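Local coordinates for Oxidored_FMN domain-containing protein ([Pseudomonas] geniculata N1, PDB 6L6J) that acts as a 6-hydroxypseudooxynicotine amine oxidase (HisD), a flavoenzyme that binds FMN, a [4Fe-4S] cluster and ADP, at residues 12-20 and 214-222; 177-187 and 197-207. All blocks are in the same frame, centred on the assembly; numbering follows the deposited sequence.

Interaction 1 (12-20 and 214-222); sequences PVQIGPVTT and AVGDTCAVA
Ile15 meets Ala220 through its CG2 branch, whose carbon lies 3.7 Å from Ala220 CB; the branch stands opposite the backbone N (chi1 -50° for the CG1 arm), which lays the methyl against the alanine. Ile15 O also touches Ala220 CB, at 3.4 Å. Gly16 follows as the second residue of a type II' turn running from Ile15 to Val18, and its phi of 50° is one that glycine adopts readily. The ring of Pro17, the next residue along, lies against the backbone of the loop 216-219 rather than its side chains: Pro17 CB is 3.3 Å from Asp217 O, and Pro17 CG is 3.5 Å from Thr218 C. Val18 divides its two methyls, CG1 touching Thr218 O at 3.6 Å and CG2 resting 4.0 Å from Ala220 CB. The small methyl of Ala220 thus meets Ile15, Pro17 and Val18 together, and no hydrogen bond joins the segments. The backbone of Ala220 is hydrogen-bonded to Asp165 and Val167, while Thr218 OG1 turns to Lys160. A hairpin tip of strands 13-15 and 18-20 thereby packs where strand 220-229 enters the parallel barrel, as in Old Yellow Enzyme relatives, whose N-terminal hairpin closes the bottom of the TIM barrel.

Interaction 2 (177-187 and 197-207); sequences LLQDFLDTRVN and FENRVRLLRET
Phe197 opens the contact loosely, its CE2 lying 4.4 Å from Leu182 CD2 while its side chain also touches helix 241-249. One turn on, Arg200 supplies the polar grip. Its NE donates to Leu182 O at 3.0 Å, nearly straight (162°); the oxygen lies in the guanidinium plane, although the N-H arrives from above the carbonyl plane. A bend at chi3 (37°) folds the chain so that Thr184 CG2 sits over one guanidinium face, toward its rim, while NH2 forms a salt bridge with Asp241. A methionine in its place would remove these donors and is likely to leave Leu182 O without this bond and Asp241 without its positive mate. Arg200 CG also passes Phe181 O, which accepts from Asn187 ND2 at 2.9 Å, an amide that bonds Tyr193 O too. Val201 adds its CG2 beside Leu182 CD2. Helices 177-182 and 197-207 run almost antiparallel, their axes 7.8 Å apart at closest approach; the second is the start of helix 197-215, which connects strands 166-171 and 220-229 of the TIM barrel in a beta-alpha-beta crossover, and 177-182 belongs to the same connection. Near Leu203 the longer helix is kinked, and a water accepts from Leu204 N while donating to Arg200 O and Leu178 O, bridging both the break and the helices. Leu203, with CG anti to the backbone N (chi1 -172°), sets CD2 over the centre of the Phe181 ring, 3.5 Å from its centroid, a CH-pi contact. Leu178 forks between two leucines, CD2 3.7 Å from Leu203 CG and CD1 3.8 Å from Leu204 CD1. At Thr207, OG1 lies near Leu178 CD2 but donates to Leu203 O within its own helix.

How the interactions relate
Helix 197-215 is common to both contacts: interaction 2 takes its first turns, while interaction 1 involves the loop that follows its end and the start of strand 220-229. Interaction 2, a short-range pairing within one barrel connection, lies inside the long chain excursion that interaction 1 closes. Their centres are 25 Å apart and they do not touch. Interaction 1 is partly buried, a small junction of aliphatic groups against each other and against backbone at the bottom of the barrel, without a crossing hydrogen bond. Interaction 2 is buried and larger, 585 Å² against 247 Å², and adds an arginine bond, a CH-pi contact and a bridging water to its leucine packing. A hairpin is joined to barrel in one, helix to helix in the other.

Interaction 1 (12-20 and 214-222)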
loop_
_atom_site.group_PDB
_atom_site.type_symbol
_atom_site.label_atom_id
_atom_site.label_comp_id
_atom_site.label_asym_id
_atom_site.label_seq_id
_atom_site.Cartn_x
_atom_site.Cartn_y
_atom_site.Cartn_z
ATOM N N PRO A 12 10.477 -7.689 -26.220
ATOM C CA PRO A 12 9.433 -6.713 -26.510
ATOM C C PRO A 12 8.081 -7.394 -26.767
ATOM O O PRO A 12 8.085 -8.562 -27.108
ATOM C CB PRO A 12 9.932 -5.965 -27.762
ATOM C CG PRO A 12 11.422 -6.243 -27.790
ATOM C CD PRO A 12 11.554 -7.646 -27.220
ATOM N N VAL A 13 6.986 -6.654 -26.555
ATOM C CA VAL A 13 5.592 -7.144 -26.751
ATOM C C VAL A 13 4.805 -6.094 -27.528
ATOM O O VAL A 13 4.696 -4.982 -27.026
ATOM C CB VAL A 13 4.883 -7.485 -25.425
ATOM C CG1 VAL A 13 3.415 -7.800 -25.642
ATOM C CG2 VAL A 13 5.565 -8.624 -24.678
ATOM N N GLN A 14 4.276 -6.470 -28.692
ATOM C CA GLN A 14 3.381 -5.630 -29.515
ATOM C C GLN A 14 2.071 -5.485 -28.762
ATOM O O GLN A 14 1.498 -6.525 -28.451
ATOM C CB GLN A 14 3.174 -6.220 -30.906
ATOM C CG GLN A 14 4.270 -5.794 -31.882
ATOM C CD GLN A 14 4.087 -6.445 -33.227
ATOM O OE1 GLN A 14 3.019 -6.338 -33.843
ATOM N NE2 GLN A 14 5.127 -7.133 -33.685
ATOM N N ILE A 15 1.694 -4.239 -28.428
ATOM C CA ILE A 15 0.379 -3.844 -27.847
ATOM C C ILE A 15 -0.265 -2.927 -28.867
ATOM O O ILE A 15 0.106 -1.746 -28.892
ATOM C CB ILE A 15 0.487 -3.152 -26.465
ATOM C CG1 ILE A 15 1.355 -3.933 -25.473
ATOM C CG2 ILE A 15 -0.900 -2.904 -25.894
ATOM C CD1 ILE A 15 1.707 -3.160 -24.239
ATOM N N GLY A 16 -1.153 -3.475 -29.696
ATOM C CA GLY A 16 -1.768 -2.739 -30.814
ATOM C C GLY A 16 -0.692 -2.056 -31.652
ATOM O O GLY A 16 0.316 -2.670 -31.973
ATOM N N PRO A 17 -0.844 -0.762 -32.005
ATOM C CA PRO A 17 0.140 -0.093 -32.853
ATOM C C PRO A 17 1.431 0.353 -32.152
ATOM O O PRO A 17 2.211 0.961 -32.810
ATOM C CB PRO A 17 -0.621 1.152 -33.320
ATOM C CG PRO A 17 -1.558 1.473 -32.156
ATOM C CD PRO A 17 -1.970 0.119 -31.629
ATOM N N VAL A 18 1.613 0.079 -30.860
ATOM C CA VAL A 18 2.873 0.415 -30.125
ATOM C C VAL A 18 3.508 -0.891 -29.642
ATOM O O VAL A 18 2.897 -1.958 -29.840
ATOM C CB VAL A 18 2.653 1.394 -28.950
ATOM C CG1 VAL A 18 2.162 2.752 -29.428
ATOM C CG2 VAL A 18 1.721 0.840 -27.885
ATOM N N THR A 19 4.684 -0.783 -29.025
ATOM C CA THR A 19 5.525 -1.917 -28.576
ATOM C C THR A 19 6.218 -1.521 -27.268
ATOM O O THR A 19 6.743 -0.401 -27.202
ATOM C CB THR A 19 6.530 -2.297 -29.681
ATOM O OG1 THR A 19 5.778 -2.655 -30.850
ATOM C CG2 THR A 19 7.458 -3.434 -29.292
ATOM N N THR A 20 6.246 -2.417 -26.282
ATOM C CA THR A 20 6.962 -2.223 -24.993
ATOM C C THR A 20 8.315 -2.935 -25.076
ATOM O O THR A 20 8.344 -4.057 -25.576
ATOM C CB THR A 20 6.111 -2.675 -23.796
ATOM O OG1 THR A 20 6.850 -2.434 -22.596
ATOM C CG2 THR A 20 5.702 -4.128 -23.846
ATOM N N ALA A 214 -11.537 6.690 -32.168
ATOM C CA ALA A 214 -10.956 8.007 -31.825
ATOM C C ALA A 214 -9.424 7.987 -31.984
ATOM O O ALA A 214 -8.913 8.866 -32.688
ATOM C CB ALA A 214 -11.388 8.404 -30.434
ATOM N N VAL A 215 -8.713 7.049 -31.350
ATOM C CA VAL A 215 -7.231 7.154 -31.147
ATOM C C VAL A 215 -6.496 5.861 -31.530
ATOM O O VAL A 215 -5.277 5.802 -31.246
ATOM C CB VAL A 215 -6.899 7.523 -29.685
ATOM C CG1 VAL A 215 -7.730 8.694 -29.202
ATOM C CG2 VAL A 215 -7.043 6.348 -28.730
ATOM N N GLY A 216 -7.173 4.886 -32.154
ATOM C CA GLY A 216 -6.694 3.495 -32.307
ATOM C C GLY A 216 -5.578 3.327 -33.333
ATOM O O GLY A 216 -4.873 2.308 -33.247
ATOM N N ASP A 217 -5.443 4.254 -34.290
ATOM C CA ASP A 217 -4.425 4.196 -35.382
ATOM C C ASP A 217 -3.022 4.180 -34.756
ATOM O O ASP A 217 -2.215 3.349 -35.185
ATOM C CB ASP A 217 -4.603 5.314 -36.422
ATOM C CG ASP A 217 -4.983 6.697 -35.880
ATOM O OD1 ASP A 217 -5.195 6.835 -34.643
ATOM O OD2 ASP A 217 -5.077 7.642 -36.709
ATOM N N THR A 218 -2.766 5.021 -33.749
ATOM C CA THR A 218 -1.415 5.279 -33.158
ATOM C C THR A 218 -1.345 4.959 -31.649
ATOM O O THR A 218 -0.222 4.749 -31.147
ATOM C CB THR A 218 -1.016 6.744 -33.382
ATOM O OG1 THR A 218 -2.045 7.578 -32.838
ATOM C CG2 THR A 218 -0.790 7.057 -34.844
ATOM N N CYS A 219 -2.468 4.988 -30.924
ATOM C CA CYS A 219 -2.535 4.575 -29.492
ATOM C C CYS A 219 -3.166 3.184 -29.372
ATOM O O CYS A 219 -4.184 2.933 -30.041
ATOM C CB CYS A 219 -3.352 5.551 -28.666
ATOM S SG CYS A 219 -2.755 7.247 -28.799
ATOM N N ALA A 220 -2.571 2.310 -28.566
ATOM C CA ALA A 220 -3.226 1.071 -28.102
ATOM C C ALA A 220 -4.412 1.454 -27.196
ATOM O O ALA A 220 -4.302 2.447 -26.445
ATOM C CB ALA A 220 -2.236 0.202 -27.378
ATOM N N VAL A 221 -5.527 0.737 -27.284
ATOM C CA VAL A 221 -6.714 0.939 -26.401
ATOM C C VAL A 221 -6.798 -0.231 -25.426
ATOM O O VAL A 221 -7.050 -1.358 -25.892
ATOM C CB VAL A 221 -7.991 1.043 -27.231
ATOM C CG1 VAL A 221 -9.181 1.365 -26.353
ATOM C CG2 VAL A 221 -7.805 2.060 -28.346
ATOM N N ALA A 222 -6.529 0.019 -24.143
ATOM C CA ALA A 222 -6.517 -1.019 -23.085
ATOM C C ALA A 222 -7.891 -1.088 -22.405
ATOM O O ALA A 222 -8.581 -0.085 -22.345
ATOM C CB ALA A 222 -5.418 -0.728 -22.095
#

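Interaction 2 (177-187 and 197-207)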
loop_
_atom_site.group_PDB
_atom_site.type_symbol
_atom_site.label_atom_id
_atom_site.label_comp_id
_atom_site.label_asym_id
_atom_site.label_seq_id
_atom_site.Cartn_x
_atom_site.Cartn_y
_atom_site.Cartn_z
ATOM N N LEU A 177 -18.551 3.856 -13.778
ATOM C CA LEU A 177 -19.943 3.921 -14.303
ATOM C C LEU A 177 -20.224 2.696 -15.186
ATOM O O LEU A 177 -21.382 2.254 -15.228
ATOM C CB LEU A 177 -20.120 5.213 -15.110
ATOM C CG LEU A 177 -21.550 5.516 -15.563
ATOM C CD1 LEU A 177 -22.389 5.958 -14.388
ATOM C CD2 LEU A 177 -21.572 6.579 -16.655
ATOM N N LEU A 178 -19.204 2.148 -15.852
ATOM C CA LEU A 178 -19.359 1.001 -16.784
ATOM C C LEU A 178 -19.660 -0.251 -15.959
ATOM O O LEU A 178 -20.567 -0.990 -16.346
ATOM C CB LEU A 178 -18.095 0.844 -17.639
ATOM C CG LEU A 178 -17.649 2.076 -18.436
ATOM C CD1 LEU A 178 -16.391 1.766 -19.226
ATOM C CD2 LEU A 178 -18.731 2.581 -19.388
ATOM N N GLN A 179 -18.937 -0.466 -14.855
ATOM C CA GLN A 179 -19.155 -1.617 -13.928
ATOM C C GLN A 179 -20.545 -1.466 -13.298
ATOM O O GLN A 179 -21.259 -2.465 -13.230
ATOM C CB GLN A 179 -18.061 -1.715 -12.860
ATOM C CG GLN A 179 -18.109 -3.029 -12.100
ATOM C CD GLN A 179 -16.986 -3.260 -11.112
ATOM O OE1 GLN A 179 -15.889 -2.695 -11.209
ATOM N NE2 GLN A 179 -17.263 -4.132 -10.143
ATOM N N ASP A 180 -20.916 -0.247 -12.887
ATOM C CA ASP A 180 -22.270 0.069 -12.358
ATOM C C ASP A 180 -23.324 -0.346 -13.392
ATOM O O ASP A 180 -24.316 -0.977 -13.013
ATOM C CB ASP A 180 -22.403 1.541 -11.966
ATOM C CG ASP A 180 -21.551 1.963 -10.769
ATOM O OD1 ASP A 180 -21.087 1.049 -10.008
ATOM O OD2 ASP A 180 -21.329 3.208 -10.606
ATOM N N PHE A 181 -23.106 -0.080 -14.672
ATOM C CA PHE A 181 -24.072 -0.482 -15.726
ATOM C C PHE A 181 -24.102 -2.010 -15.838
ATOM O O PHE A 181 -25.206 -2.588 -15.874
ATOM C CB PHE A 181 -23.785 0.254 -17.031
ATOM C CG PHE A 181 -24.544 1.546 -17.185
ATOM C CD1 PHE A 181 -24.144 2.684 -16.521
ATOM C CD2 PHE A 181 -25.665 1.616 -18.003
ATOM C CE1 PHE A 181 -24.826 3.882 -16.689
ATOM C CE2 PHE A 181 -26.358 2.809 -18.157
ATOM C CZ PHE A 181 -25.937 3.939 -17.499
ATOM N N LEU A 182 -22.941 -2.662 -15.833
ATOM C CA LEU A 182 -22.812 -4.151 -15.851
ATOM C C LEU A 182 -23.572 -4.843 -14.709
ATOM O O LEU A 182 -24.076 -5.956 -14.930
ATOM C CB LEU A 182 -21.337 -4.512 -15.687
ATOM C CG LEU A 182 -20.609 -4.941 -16.940
ATOM C CD1 LEU A 182 -19.238 -5.468 -16.542
ATOM C CD2 LEU A 182 -21.427 -5.979 -17.706
ATOM N N ASP A 183 -23.521 -4.267 -13.507
ATOM C CA ASP A 183 -23.886 -4.916 -12.213
ATOM C C ASP A 183 -25.407 -4.869 -12.035
ATOM O O ASP A 183 -25.946 -3.736 -11.898
ATOM C CB ASP A 183 -23.169 -4.219 -11.049
ATOM C CG ASP A 183 -23.177 -4.987 -9.738
ATOM O OD1 ASP A 183 -24.057 -5.872 -9.593
ATOM O OD2 ASP A 183 -22.300 -4.708 -8.873
ATOM N N THR A 184 -26.073 -6.033 -12.024
ATOM C CA THR A 184 -27.542 -6.149 -11.780
ATOM C C THR A 184 -27.908 -5.648 -10.388
ATOM O O THR A 184 -29.072 -5.276 -10.216
ATOM C CB THR A 184 -28.086 -7.571 -11.924
ATOM O OG1 THR A 184 -27.239 -8.444 -11.180
ATOM C CG2 THR A 184 -28.153 -8.004 -13.371
ATOM N N ARG A 185 -26.964 -5.636 -9.447
ATOM C CA ARG A 185 -27.193 -5.066 -8.094
ATOM C C ARG A 185 -27.323 -3.537 -8.151
ATOM O O ARG A 185 -27.918 -2.984 -7.228
ATOM C CB ARG A 185 -26.090 -5.474 -7.123
ATOM C CG ARG A 185 -26.513 -6.587 -6.173
ATOM C CD ARG A 185 -25.293 -7.084 -5.444
ATOM N NE ARG A 185 -25.430 -8.208 -4.528
ATOM C CZ ARG A 185 -26.138 -8.198 -3.405
ATOM N NH1 ARG A 185 -26.155 -9.276 -2.634
ATOM N NH2 ARG A 185 -26.847 -7.134 -3.065
ATOM N N VAL A 186 -26.812 -2.888 -9.194
ATOM C CA VAL A 186 -26.831 -1.405 -9.361
ATOM C C VAL A 186 -27.747 -1.018 -10.529
ATOM O O VAL A 186 -28.520 -0.051 -10.373
ATOM C CB VAL A 186 -25.421 -0.815 -9.587
ATOM C CG1 VAL A 186 -25.434 0.688 -9.412
ATOM C CG2 VAL A 186 -24.353 -1.435 -8.696
ATOM N N ASN A 187 -27.598 -1.669 -11.684
ATOM C CA ASN A 187 -28.429 -1.366 -12.875
ATOM C C ASN A 187 -29.814 -1.973 -12.635
ATOM O O ASN A 187 -29.876 -3.209 -12.419
ATOM C CB ASN A 187 -27.773 -1.848 -14.168
ATOM C CG ASN A 187 -28.426 -1.270 -15.403
ATOM O OD1 ASN A 187 -29.528 -0.738 -15.324
ATOM N ND2 ASN A 187 -27.769 -1.365 -16.548
ATOM N N PHE A 197 -27.897 -9.365 -20.274
ATOM C CA PHE A 197 -26.445 -9.070 -20.390
ATOM C C PHE A 197 -26.134 -8.171 -21.594
ATOM O O PHE A 197 -25.432 -7.179 -21.371
ATOM C CB PHE A 197 -25.652 -10.368 -20.471
ATOM C CG PHE A 197 -24.172 -10.155 -20.586
ATOM C CD1 PHE A 197 -23.580 -9.980 -21.825
ATOM C CD2 PHE A 197 -23.371 -10.135 -19.453
ATOM C CE1 PHE A 197 -22.210 -9.794 -21.922
ATOM C CE2 PHE A 197 -22.003 -9.943 -19.553
ATOM C CZ PHE A 197 -21.430 -9.763 -20.786
ATOM N N GLU A 198 -26.618 -8.505 -22.797
ATOM C CA GLU A 198 -26.414 -7.685 -24.029
ATOM C C GLU A 198 -26.642 -6.199 -23.710
ATOM O O GLU A 198 -25.815 -5.377 -24.150
ATOM C CB GLU A 198 -27.343 -8.123 -25.166
ATOM C CG GLU A 198 -26.842 -7.714 -26.551
ATOM C CD GLU A 198 -27.888 -7.709 -27.673
ATOM O OE1 GLU A 198 -29.005 -8.278 -27.449
ATOM O OE2 GLU A 198 -27.593 -7.134 -28.779
ATOM N N ASN A 199 -27.702 -5.875 -22.956
ATOM C CA ASN A 199 -28.074 -4.482 -22.563
ATOM C C ASN A 199 -27.103 -3.915 -21.514
ATOM O O ASN A 199 -26.747 -2.720 -21.612
ATOM C CB ASN A 199 -29.505 -4.407 -22.023
ATOM C CG ASN A 199 -30.549 -4.474 -23.114
ATOM O OD1 ASN A 199 -30.237 -4.850 -24.245
ATOM N ND2 ASN A 199 -31.770 -4.077 -22.789
ATOM N N ARG A 200 -26.708 -4.726 -20.529
ATOM C CA ARG A 200 -25.860 -4.273 -19.388
ATOM C C ARG A 200 -24.432 -4.000 -19.877
ATOM O O ARG A 200 -23.788 -3.095 -19.334
ATOM C CB ARG A 200 -25.949 -5.270 -18.228
ATOM C CG ARG A 200 -27.148 -5.009 -17.317
ATOM C CD ARG A 200 -27.689 -6.228 -16.585
ATOM N NE ARG A 200 -26.588 -7.094 -16.187
ATOM C CZ ARG A 200 -26.440 -8.367 -16.526
ATOM N NH1 ARG A 200 -27.359 -9.011 -17.225
ATOM N NH2 ARG A 200 -25.376 -9.019 -16.112
ATOM N N VAL A 201 -23.973 -4.723 -20.901
ATOM C CA VAL A 201 -22.588 -4.603 -21.442
ATOM C C VAL A 201 -22.526 -3.503 -22.519
ATOM O O VAL A 201 -21.413 -3.093 -22.847
ATOM C CB VAL A 201 -22.083 -5.956 -21.977
ATOM C CG1 VAL A 201 -22.488 -6.187 -23.430
ATOM C CG2 VAL A 201 -20.572 -6.081 -21.804
ATOM N N ARG A 202 -23.669 -3.048 -23.032
ATOM C CA ARG A 202 -23.783 -2.091 -24.169
ATOM C C ARG A 202 -22.900 -0.853 -23.931
ATOM O O ARG A 202 -22.237 -0.379 -24.896
ATOM C CB ARG A 202 -25.245 -1.668 -24.366
ATOM C CG ARG A 202 -25.466 -0.695 -25.521
ATOM C CD ARG A 202 -26.930 -0.391 -25.830
ATOM N NE ARG A 202 -27.762 -1.583 -25.753
ATOM C CZ ARG A 202 -27.735 -2.590 -26.626
ATOM N NH1 ARG A 202 -26.932 -2.548 -27.676
ATOM N NH2 ARG A 202 -28.505 -3.649 -26.441
ATOM N N LEU A 203 -22.900 -0.299 -22.719
ATOM C CA LEU A 203 -22.193 0.977 -22.492
ATOM C C LEU A 203 -20.685 0.730 -22.604
ATOM O O LEU A 203 -20.003 1.565 -23.244
ATOM C CB LEU A 203 -22.568 1.571 -21.139
ATOM C CG LEU A 203 -22.043 2.981 -20.890
ATOM C CD1 LEU A 203 -22.150 3.846 -22.141
ATOM C CD2 LEU A 203 -22.782 3.638 -19.741
ATOM N N LEU A 204 -20.199 -0.372 -22.024
ATOM C CA LEU A 204 -18.769 -0.778 -22.076
ATOM C C LEU A 204 -18.347 -1.014 -23.532
ATOM O O LEU A 204 -17.266 -0.534 -23.897
ATOM C CB LEU A 204 -18.524 -2.037 -21.236
ATOM C CG LEU A 204 -17.109 -2.609 -21.365
ATOM C CD1 LEU A 204 -16.061 -1.580 -20.961
ATOM C CD2 LEU A 204 -16.944 -3.868 -20.554
ATOM N N ARG A 205 -19.140 -1.752 -24.312
ATOM C CA ARG A 205 -18.864 -2.038 -25.752
ATOM C C ARG A 205 -18.865 -0.714 -26.531
ATOM O O ARG A 205 -17.857 -0.410 -27.167
ATOM C CB ARG A 205 -19.866 -3.073 -26.295
ATOM C CG ARG A 205 -20.144 -3.019 -27.793
ATOM C CD ARG A 205 -21.356 -3.849 -28.193
ATOM N NE ARG A 205 -21.013 -5.266 -28.301
ATOM C CZ ARG A 205 -21.668 -6.285 -27.732
ATOM N NH1 ARG A 205 -22.753 -6.085 -26.993
ATOM N NH2 ARG A 205 -21.233 -7.519 -27.917
ATOM N N GLU A 206 -19.955 0.049 -26.475
ATOM C CA GLU A 206 -20.132 1.327 -27.230
ATOM C C GLU A 206 -19.004 2.326 -26.910
ATOM O O GLU A 206 -18.583 3.047 -27.802
ATOM C CB GLU A 206 -21.481 1.966 -26.892
ATOM C CG GLU A 206 -22.671 1.257 -27.505
ATOM C CD GLU A 206 -23.983 1.955 -27.211
ATOM O OE1 GLU A 206 -24.060 2.660 -26.189
ATOM O OE2 GLU A 206 -24.918 1.805 -28.017
ATOM N N THR A 207 -18.543 2.385 -25.669
ATOM C CA THR A 207 -17.450 3.288 -25.250
ATOM C C THR A 207 -16.157 2.819 -25.933
ATOM O O THR A 207 -15.591 3.597 -26.753
ATOM C CB THR A 207 -17.391 3.371 -23.719
ATOM O OG1 THR A 207 -18.629 3.950 -23.306
ATOM C CG2 THR A 207 -16.257 4.220 -23.189
HETATM O O HOH W 1 -21.274 -1.493 -19.440
#